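Local atomic coordinates of putative secreted lipase (Streptomyces sp. W007, PDB entry 5H6B), a protein that probably hydrolyses the ester bonds of triacylglycerols as a secreted, thermostable lipase of the alpha/beta-hydrolase fold. Residues Gly37-Ser42 against Lys148-Phe153; Leu119-Gly124 against Ile177-Ala182; Lys198-Val203 against Ser230-Ile235. All blocks are in the same frame, centred on the assembly; numbering follows the deposited sequence.

Contact 1 of 3, residues Gly37-Ser42 against Lys148-Phe153; sequences GTFGNS and KLLPFF
With CG of F39 set beside its own backbone N (chi1 -46°) and CG of F153 also beside its backbone N, each CB directs its ring into the space between the loops 37-42 and 148-153, and the two phenylalanines meet. F39 CB sits over one face of the F153 ring, 3.8 Å from its centroid and 16° off the ring normal, a CH-pi contact, while the two ring planes stand 51° apart in an oblique pairing. The carbonyl of F39 follows, its O lying 3.4 Å from F153 CE1.

The far part of the F39 ring is held by two leucines. L149 CB comes up to the edge near the ring plane, 3.6 Å from F39 CE2, and L150 CD2 reaches F39 CZ at 3.9 Å. T38 CG2 lies over the centre of one face of the same ring, so face and rim are both engaged. Beyond the ring, T38 CB touches L149 CD1 at 3.9 Å.

The contact across the segments is thus largely apolar; T38 OG1 is hydrogen-bonded to Q170 OE1 and Q110 OE1, and L167 of helix 165-168 also packs on F39. The backbone supports this display: a type II turn from G37 to G40 places F39 at positive phi, at its third position. The turn lies in the loop after strand 32-35, and L149 also packs on H232, consistent with a loop bordering the probable catalytic centre of an alpha/beta-hydrolase lipase.

Contact 2 of 3, residues Leu119-Gly124 against Ile177-Ala182; sequences LKFLGG and ITKLTA
K120 and F121, neighbours on the last turn of helix 115-121, reach the end of helix 175-181 in different ways. K120 is extended beyond CG, and this straight chain carries NZ to the carbonyl of L180, where NZ donates to L180 O at 2.7 Å. The C=O...N angle is 155°, and the donor is tilted out of the carbonyl plane. G184 O takes a second bond from the same ammonium. L180 has its CG anti to the backbone N, which brings the end of its side chain nearer to the lysine; the K120 and L180 side chains cross at about a right angle, with K120 CD 4.2 Å from L180 CD1.

F121 presents a ring covered on both faces. K179, its CG likewise anti to the backbone N (chi1 174°) and its chain extended to the end, runs past the phenylalanine in the opposite direction and lays CE over the F121 ring centre, a CH-pi contact 3.9 Å from the centroid. K179 NZ follows at 4.9 Å from that centroid, 8° off the normal, a cation-pi contact over the face. CB of K120 lies over the opposite face, and L180 CA comes to the ring edge, 4.1 Å from F121 CE2. A methionine in place of K120 would probably leave L180 O and G184 O without their shared ammonium donor.

F121 and K179 lie on the exposed side, and L180 is buried. On the inner side L180 and I177 rest on M113 of helix 110-113, and L119 packs against V128 and L131 of strand 128-134; Y117, one turn back from F121, meets the F121 ring, and L122 leans on helix 80-98.

Contact 3 of 3, residues Lys198-Val203 against Ser230-Ile235; sequences KYDQVV and SEHVAI
H232 and D200 meet with the ring in line with the acceptor and the carboxylate turned: the imidazole and carboxylate planes are 62° apart, yet D200 OD2 lies in the ring plane at its edge. H232 ND1 donates to D200 OD2 at 2.9 Å with an N-H...O angle of 172°, reaching the syn side somewhat out of the carboxylate plane. CG of H232 is anti to its backbone N, which swings the ring toward the loop 198-203. The other oxygen, D200 OD1, is gripped by the backbone N atoms of V202 and V203, an Asx turn and motif that fix the rotation of the carboxylate.

V202 stands across the ring at about a right angle, with CB over one face, 3.8 Å from the centroid of the H232 ring; V203 CG2 comes obliquely to H232 CE1 at 3.6 Å. On its far side H232 NE2 bonds to S109 OG, and S109 sits in a GxSxG sequence at a strand-to-helix turn. Together S109, H232 and D200 fit the Ser-His-Asp triad of alpha/beta-hydrolases and probably form the charge relay of this lipase.

Q201 links the same loop to the start of helix 232-237. Its amide, nearly perpendicular to the H232 ring, accepts from H232 N through Q201 OE1 at 3.1 Å, in the carbonyl plane and on a lone pair. Its other end, Q201 NE2, donates to E231 OE2 at 2.8 Å; E231 OE2 receives it on its anti lone pair, although amide and carboxylate planes are 75° apart. E231 occupies the N-cap: OE1 takes the N-H of A234, while E231 OE2 is met by V233 N from above the carboxylate plane at 2.9 Å.

Overall arrangement
Contacts 1 and 3 are neighbours, with centres about 12 Å apart, whereas contact 2 touches neither: its centre lies about 24 Å from that of contact 1 and about 25 Å from that of contact 3. The loop 148-153 joins contacts 1 and 3, F152 meeting E231 and V233. Along the chain contacts 1 and 2 alternate their segments, and contact 3 follows both. All three belong to one fold around the parallel sheet: segment 37-42 comes after strand 32-35, segment 198-203 comes after strand 191-196, and contact 2 joins two helices on the outside. Contact 3 thus holds two members of the probable triad and contact 1 borders it, while contact 2 lies well away.

Contact 1 of 3, residues Gly37-Ser42 against Lys148-Phe153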
loop_
_atom_site.group_PDB
_atom_site.type_symbol
_atom_site.label_atom_id
_atom_site.label_comp_id
_atom_site.label_asym_id
_atom_site.label_seq_id
_atom_site.Cartn_x
_atom_site.Cartn_y
_atom_site.Cartn_z
ATOM N N GLY A 37 0.440 2.524 -5.941
ATOM C CA GLY A 37 -0.900 2.322 -6.449
ATOM C C GLY A 37 -0.913 2.278 -7.953
ATOM O O GLY A 37 0.138 2.116 -8.605
ATOM N N THR A 38 -2.116 2.378 -8.496
ATOM C CA THR A 38 -2.312 2.297 -9.937
ATOM C C THR A 38 -1.718 3.534 -10.563
ATOM O O THR A 38 -1.861 4.621 -10.038
ATOM C CB THR A 38 -3.816 2.169 -10.277
ATOM O OG1 THR A 38 -4.361 1.045 -9.571
ATOM C CG2 THR A 38 -4.020 1.952 -11.755
ATOM N N PHE A 39 -1.011 3.357 -11.668
ATOM C CA PHE A 39 -0.288 4.447 -12.361
ATOM C C PHE A 39 0.888 5.035 -11.591
ATOM O O PHE A 39 1.351 6.109 -11.947
ATOM C CB PHE A 39 -1.196 5.623 -12.775
ATOM C CG PHE A 39 -2.483 5.221 -13.432
ATOM C CD1 PHE A 39 -2.494 4.327 -14.489
ATOM C CD2 PHE A 39 -3.685 5.790 -13.025
ATOM C CE1 PHE A 39 -3.682 3.989 -15.119
ATOM C CE2 PHE A 39 -4.881 5.444 -13.641
ATOM C CZ PHE A 39 -4.877 4.539 -14.696
ATOM N N GLY A 40 1.374 4.345 -10.563
ATOM C CA GLY A 40 2.447 4.850 -9.728
ATOM C C GLY A 40 3.727 4.083 -9.978
ATOM O O GLY A 40 3.754 3.123 -10.751
ATOM N N ASN A 41 4.782 4.498 -9.288
ATOM C CA ASN A 41 6.054 3.792 -9.315
ATOM C C ASN A 41 6.745 3.861 -7.953
ATOM O O ASN A 41 6.256 4.513 -7.010
ATOM C CB ASN A 41 6.945 4.376 -10.433
ATOM C CG ASN A 41 7.255 5.837 -10.211
ATOM O OD1 ASN A 41 7.878 6.193 -9.225
ATOM N ND2 ASN A 41 6.806 6.691 -11.119
ATOM N N SER A 42 7.900 3.204 -7.884
ATOM C CA SER A 42 8.679 3.060 -6.660
ATOM C C SER A 42 9.210 4.339 -6.051
ATOM O O SER A 42 9.576 4.325 -4.864
ATOM C CB SER A 42 9.875 2.149 -6.912
ATOM O OG SER A 42 10.752 2.772 -7.812
ATOM N N LYS A 148 -11.251 8.255 -12.368
ATOM C CA LYS A 148 -11.016 9.437 -11.541
ATOM C C LYS A 148 -9.554 9.647 -11.118
ATOM O O LYS A 148 -9.210 10.728 -10.628
ATOM C CB LYS A 148 -11.970 9.457 -10.342
ATOM C CG LYS A 148 -13.429 9.419 -10.782
ATOM C CD LYS A 148 -14.353 10.131 -9.808
ATOM C CE LYS A 148 -15.815 9.793 -10.082
ATOM N NZ LYS A 148 -16.173 10.110 -11.493
ATOM N N LEU A 149 -8.708 8.631 -11.305
ATOM C CA LEU A 149 -7.245 8.812 -11.218
ATOM C C LEU A 149 -6.622 9.594 -12.386
ATOM O O LEU A 149 -5.591 10.237 -12.211
ATOM C CB LEU A 149 -6.529 7.472 -11.133
ATOM C CG LEU A 149 -6.754 6.595 -9.913
ATOM C CD1 LEU A 149 -6.274 5.171 -10.193
ATOM C CD2 LEU A 149 -6.081 7.195 -8.673
ATOM N N LEU A 150 -7.240 9.536 -13.562
ATOM C CA LEU A 150 -6.615 10.040 -14.794
ATOM C C LEU A 150 -6.181 11.512 -14.756
ATOM O O LEU A 150 -5.102 11.844 -15.256
ATOM C CB LEU A 150 -7.517 9.779 -16.003
ATOM C CG LEU A 150 -7.760 8.310 -16.365
ATOM C CD1 LEU A 150 -8.697 8.282 -17.559
ATOM C CD2 LEU A 150 -6.480 7.549 -16.680
ATOM N N PRO A 151 -6.971 12.391 -14.120
ATOM C CA PRO A 151 -6.522 13.787 -14.065
ATOM C C PRO A 151 -5.172 14.008 -13.367
ATOM O O PRO A 151 -4.535 15.044 -13.584
ATOM C CB PRO A 151 -7.650 14.481 -13.294
ATOM C CG PRO A 151 -8.857 13.627 -13.561
ATOM C CD PRO A 151 -8.318 12.231 -13.547
ATOM N N PHE A 152 -4.764 13.062 -12.516
ATOM C CA PHE A 152 -3.492 13.133 -11.817
ATOM C C PHE A 152 -2.362 12.542 -12.644
ATOM O O PHE A 152 -1.206 12.850 -12.402
ATOM C CB PHE A 152 -3.582 12.397 -10.469
ATOM C CG PHE A 152 -4.525 13.040 -9.486
ATOM C CD1 PHE A 152 -4.072 14.008 -8.617
ATOM C CD2 PHE A 152 -5.876 12.669 -9.435
ATOM C CE1 PHE A 152 -4.928 14.609 -7.710
ATOM C CE2 PHE A 152 -6.747 13.269 -8.537
ATOM C CZ PHE A 152 -6.267 14.237 -7.663
ATOM N N PHE A 153 -2.699 11.673 -13.590
ATOM C CA PHE A 153 -1.729 10.948 -14.407
ATOM C C PHE A 153 -2.089 11.098 -15.895
ATOM O O PHE A 153 -2.277 10.107 -16.596
ATOM C CB PHE A 153 -1.720 9.462 -14.011
ATOM C CG PHE A 153 -1.483 9.228 -12.549
ATOM C CD1 PHE A 153 -0.194 9.208 -12.037
ATOM C CD2 PHE A 153 -2.547 9.026 -11.688
ATOM C CE1 PHE A 153 0.027 9.004 -10.682
ATOM C CE2 PHE A 153 -2.337 8.820 -10.329
ATOM C CZ PHE A 153 -1.052 8.806 -9.822
#

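Contact 2 of 3, residues Leu119-Gly124 against Ile177-Ala182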
loop_
_atom_site.group_PDB
_atom_site.type_symbol
_atom_site.label_atom_id
_atom_site.label_comp_id
_atom_site.label_asym_id
_atom_site.label_seq_id
_atom_site.Cartn_x
_atom_site.Cartn_y
_atom_site.Cartn_z
ATOM N N LEU A 119 -0.072 -12.621 0.566
ATOM C CA LEU A 119 -0.311 -13.195 1.893
ATOM C C LEU A 119 -1.131 -14.487 1.859
ATOM O O LEU A 119 -0.836 -15.415 2.604
ATOM C CB LEU A 119 -1.026 -12.195 2.808
ATOM C CG LEU A 119 -0.245 -10.947 3.206
ATOM C CD1 LEU A 119 -1.145 -10.084 4.059
ATOM C CD2 LEU A 119 1.046 -11.309 3.936
ATOM N N LYS A 120 -2.148 -14.528 0.998
ATOM C CA LYS A 120 -3.103 -15.634 0.959
ATOM C C LYS A 120 -2.658 -16.807 0.093
ATOM O O LYS A 120 -2.869 -17.955 0.480
ATOM C CB LYS A 120 -4.471 -15.150 0.471
ATOM C CG LYS A 120 -5.240 -14.352 1.507
ATOM C CD LYS A 120 -6.524 -13.799 0.914
ATOM C CE LYS A 120 -7.360 -13.106 1.972
ATOM N NZ LYS A 120 -8.604 -12.512 1.404
ATOM N N PHE A 121 -2.075 -16.526 -1.073
ATOM C CA PHE A 121 -1.811 -17.563 -2.077
ATOM C C PHE A 121 -0.343 -17.847 -2.391
ATOM O O PHE A 121 -0.065 -18.853 -3.039
ATOM C CB PHE A 121 -2.539 -17.220 -3.376
ATOM C CG PHE A 121 -4.007 -16.998 -3.200
ATOM C CD1 PHE A 121 -4.832 -18.034 -2.766
ATOM C CD2 PHE A 121 -4.577 -15.747 -3.451
ATOM C CE1 PHE A 121 -6.199 -17.832 -2.597
ATOM C CE2 PHE A 121 -5.942 -15.538 -3.286
ATOM C CZ PHE A 121 -6.754 -16.583 -2.852
ATOM N N LEU A 122 0.583 -16.989 -1.960
ATOM C CA LEU A 122 2.009 -17.181 -2.233
ATOM C C LEU A 122 2.835 -17.298 -0.953
ATOM O O LEU A 122 4.036 -17.036 -0.967
ATOM C CB LEU A 122 2.543 -16.035 -3.109
ATOM C CG LEU A 122 1.766 -15.747 -4.397
ATOM C CD1 LEU A 122 2.390 -14.559 -5.106
ATOM C CD2 LEU A 122 1.707 -16.944 -5.345
ATOM N N GLY A 123 2.200 -17.703 0.142
ATOM C CA GLY A 123 2.895 -17.908 1.419
ATOM C C GLY A 123 3.562 -16.702 2.067
ATOM O O GLY A 123 4.513 -16.857 2.844
ATOM N N GLY A 124 3.062 -15.502 1.769
ATOM C CA GLY A 124 3.603 -14.270 2.349
ATOM C C GLY A 124 3.393 -14.153 3.845
ATOM O O GLY A 124 4.150 -13.446 4.513
ATOM N N ILE A 177 -10.827 -10.318 -8.090
ATOM C CA ILE A 177 -11.391 -9.888 -6.802
ATOM C C ILE A 177 -12.191 -11.048 -6.176
ATOM O O ILE A 177 -12.040 -11.326 -4.979
ATOM C CB ILE A 177 -12.227 -8.586 -6.952
ATOM C CG1 ILE A 177 -11.303 -7.408 -7.293
ATOM C CG2 ILE A 177 -13.044 -8.273 -5.699
ATOM C CD1 ILE A 177 -10.215 -7.107 -6.270
ATOM N N THR A 178 -12.982 -11.745 -6.995
ATOM C CA THR A 178 -13.716 -12.951 -6.545
ATOM C C THR A 178 -12.794 -13.984 -5.871
ATOM O O THR A 178 -13.064 -14.448 -4.764
ATOM C CB THR A 178 -14.491 -13.601 -7.721
ATOM O OG1 THR A 178 -15.379 -12.630 -8.298
ATOM C CG2 THR A 178 -15.304 -14.811 -7.246
ATOM N N LYS A 179 -11.693 -14.316 -6.531
ATOM C CA LYS A 179 -10.721 -15.251 -5.967
ATOM C C LYS A 179 -10.173 -14.727 -4.657
ATOM O O LYS A 179 -10.189 -15.434 -3.652
ATOM C CB LYS A 179 -9.559 -15.506 -6.932
ATOM C CG LYS A 179 -8.438 -16.353 -6.336
ATOM C CD LYS A 179 -7.518 -16.942 -7.395
ATOM C CE LYS A 179 -6.340 -17.637 -6.725
ATOM N NZ LYS A 179 -5.515 -18.410 -7.689
ATOM N N LEU A 180 -9.686 -13.487 -4.684
ATOM C CA LEU A 180 -9.021 -12.883 -3.525
ATOM C C LEU A 180 -9.861 -12.863 -2.252
ATOM O O LEU A 180 -9.328 -13.092 -1.162
ATOM C CB LEU A 180 -8.571 -11.448 -3.851
ATOM C CG LEU A 180 -7.795 -10.654 -2.779
ATOM C CD1 LEU A 180 -6.456 -11.303 -2.419
ATOM C CD2 LEU A 180 -7.603 -9.234 -3.297
ATOM N N THR A 181 -11.154 -12.573 -2.391
ATOM C CA THR A 181 -12.034 -12.363 -1.243
ATOM C C THR A 181 -13.100 -13.460 -1.018
ATOM O O THR A 181 -14.065 -13.232 -0.281
ATOM C CB THR A 181 -12.731 -10.993 -1.364
ATOM O OG1 THR A 181 -13.593 -10.984 -2.518
ATOM C CG2 THR A 181 -11.691 -9.866 -1.456
ATOM N N ALA A 182 -12.931 -14.628 -1.643
ATOM C CA ALA A 182 -13.815 -15.794 -1.423
ATOM C C ALA A 182 -13.880 -16.239 0.054
ATOM O O ALA A 182 -14.962 -16.491 0.586
ATOM C CB ALA A 182 -13.365 -16.962 -2.295
#

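Contact 3 of 3, residues Lys198-Val203 against Ser230-Ile235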
loop_
_atom_site.group_PDB
_atom_site.type_symbol
_atom_site.label_atom_id
_atom_site.label_comp_id
_atom_site.label_asym_id
_atom_site.label_seq_id
_atom_site.Cartn_x
_atom_site.Cartn_y
_atom_site.Cartn_z
ATOM N N LYS A 198 -13.102 9.613 3.869
ATOM C CA LYS A 198 -14.507 9.626 3.516
ATOM C C LYS A 198 -14.708 10.423 2.241
ATOM O O LYS A 198 -15.747 10.323 1.639
ATOM C CB LYS A 198 -15.342 10.228 4.649
ATOM C CG LYS A 198 -15.394 11.748 4.639
ATOM C CD LYS A 198 -15.796 12.326 5.976
ATOM C CE LYS A 198 -17.215 11.976 6.346
ATOM N NZ LYS A 198 -17.474 12.493 7.716
ATOM N N TYR A 199 -13.718 11.228 1.839
ATOM C CA TYR A 199 -13.778 11.950 0.565
ATOM C C TYR A 199 -13.146 11.159 -0.593
ATOM O O TYR A 199 -12.865 11.736 -1.646
ATOM C CB TYR A 199 -13.123 13.320 0.724
ATOM C CG TYR A 199 -13.712 14.085 1.872
ATOM C CD1 TYR A 199 -14.991 14.653 1.780
ATOM C CD2 TYR A 199 -13.014 14.210 3.072
ATOM C CE1 TYR A 199 -15.546 15.350 2.845
ATOM C CE2 TYR A 199 -13.555 14.907 4.141
ATOM C CZ TYR A 199 -14.820 15.464 4.030
ATOM O OH TYR A 199 -15.327 16.141 5.123
ATOM N N ASP A 200 -12.952 9.846 -0.417
ATOM C CA ASP A 200 -12.439 9.005 -1.490
ATOM C C ASP A 200 -13.410 8.998 -2.674
ATOM O O ASP A 200 -14.548 8.594 -2.538
ATOM C CB ASP A 200 -12.171 7.589 -1.002
ATOM C CG ASP A 200 -11.151 6.850 -1.867
ATOM O OD1 ASP A 200 -11.362 6.793 -3.103
ATOM O OD2 ASP A 200 -10.155 6.297 -1.307
ATOM N N GLN A 201 -12.924 9.441 -3.832
ATOM C CA GLN A 201 -13.707 9.488 -5.076
ATOM C C GLN A 201 -13.483 8.295 -6.022
ATOM O O GLN A 201 -14.214 8.140 -7.000
ATOM C CB GLN A 201 -13.424 10.818 -5.802
ATOM C CG GLN A 201 -12.118 10.916 -6.622
ATOM C CD GLN A 201 -10.844 11.128 -5.805
ATOM O OE1 GLN A 201 -10.712 10.628 -4.676
ATOM N NE2 GLN A 201 -9.877 11.850 -6.392
ATOM N N VAL A 202 -12.456 7.489 -5.745
ATOM C CA VAL A 202 -11.993 6.393 -6.622
ATOM C C VAL A 202 -12.527 5.031 -6.194
ATOM O O VAL A 202 -12.775 4.176 -7.039
ATOM C CB VAL A 202 -10.435 6.295 -6.603
ATOM C CG1 VAL A 202 -9.915 5.048 -7.340
ATOM C CG2 VAL A 202 -9.811 7.563 -7.169
ATOM N N VAL A 203 -12.638 4.822 -4.880
ATOM C CA VAL A 203 -12.947 3.522 -4.279
ATOM C C VAL A 203 -14.096 3.767 -3.326
ATOM O O VAL A 203 -13.880 4.136 -2.164
ATOM C CB VAL A 203 -11.754 2.959 -3.482
ATOM C CG1 VAL A 203 -12.110 1.609 -2.878
ATOM C CG2 VAL A 203 -10.509 2.867 -4.352
ATOM N N SER A 230 -8.322 15.233 2.492
ATOM C CA SER A 230 -7.613 14.467 1.459
ATOM C C SER A 230 -8.531 13.506 0.735
ATOM O O SER A 230 -9.343 12.840 1.354
ATOM C CB SER A 230 -6.447 13.645 2.040
ATOM O OG SER A 230 -5.348 14.478 2.318
ATOM N N GLU A 231 -8.375 13.439 -0.578
ATOM C CA GLU A 231 -9.043 12.437 -1.397
ATOM C C GLU A 231 -8.065 11.269 -1.662
ATOM O O GLU A 231 -7.063 11.118 -0.956
ATOM C CB GLU A 231 -9.661 13.072 -2.662
ATOM C CG GLU A 231 -8.745 13.944 -3.529
ATOM C CD GLU A 231 -7.491 13.226 -3.986
ATOM O OE1 GLU A 231 -6.399 13.499 -3.417
ATOM O OE2 GLU A 231 -7.590 12.364 -4.893
ATOM N N HIS A 232 -8.362 10.449 -2.660
ATOM C CA HIS A 232 -7.697 9.172 -2.844
ATOM C C HIS A 232 -6.182 9.293 -3.092
ATOM O O HIS A 232 -5.394 8.519 -2.532
ATOM C CB HIS A 232 -8.370 8.414 -3.983
ATOM C CG HIS A 232 -7.838 7.037 -4.194
ATOM N ND1 HIS A 232 -8.233 5.955 -3.435
ATOM C CD2 HIS A 232 -6.949 6.558 -5.097
ATOM C CE1 HIS A 232 -7.597 4.874 -3.846
ATOM N NE2 HIS A 232 -6.821 5.210 -4.862
ATOM N N VAL A 233 -5.781 10.255 -3.913
ATOM C CA VAL A 233 -4.383 10.363 -4.283
ATOM C C VAL A 233 -3.570 11.010 -3.168
ATOM O O VAL A 233 -2.529 10.487 -2.787
ATOM C CB VAL A 233 -4.211 11.076 -5.655
ATOM C CG1 VAL A 233 -2.734 11.307 -5.983
ATOM C CG2 VAL A 233 -4.857 10.215 -6.743
ATOM N N ALA A 234 -4.082 12.118 -2.645
ATOM C CA ALA A 234 -3.414 12.893 -1.621
ATOM C C ALA A 234 -3.086 12.080 -0.381
ATOM O O ALA A 234 -1.969 12.179 0.136
ATOM C CB ALA A 234 -4.257 14.103 -1.236
ATOM N N ILE A 235 -4.044 11.271 0.073
ATOM C CA ILE A 235 -3.888 10.507 1.316
ATOM C C ILE A 235 -2.661 9.577 1.287
ATOM O O ILE A 235 -1.992 9.422 2.299
ATOM C CB ILE A 235 -5.184 9.744 1.706
ATOM C CG1 ILE A 235 -5.119 9.223 3.157
ATOM C CG2 ILE A 235 -5.481 8.593 0.761
ATOM C CD1 ILE A 235 -6.388 8.498 3.577
#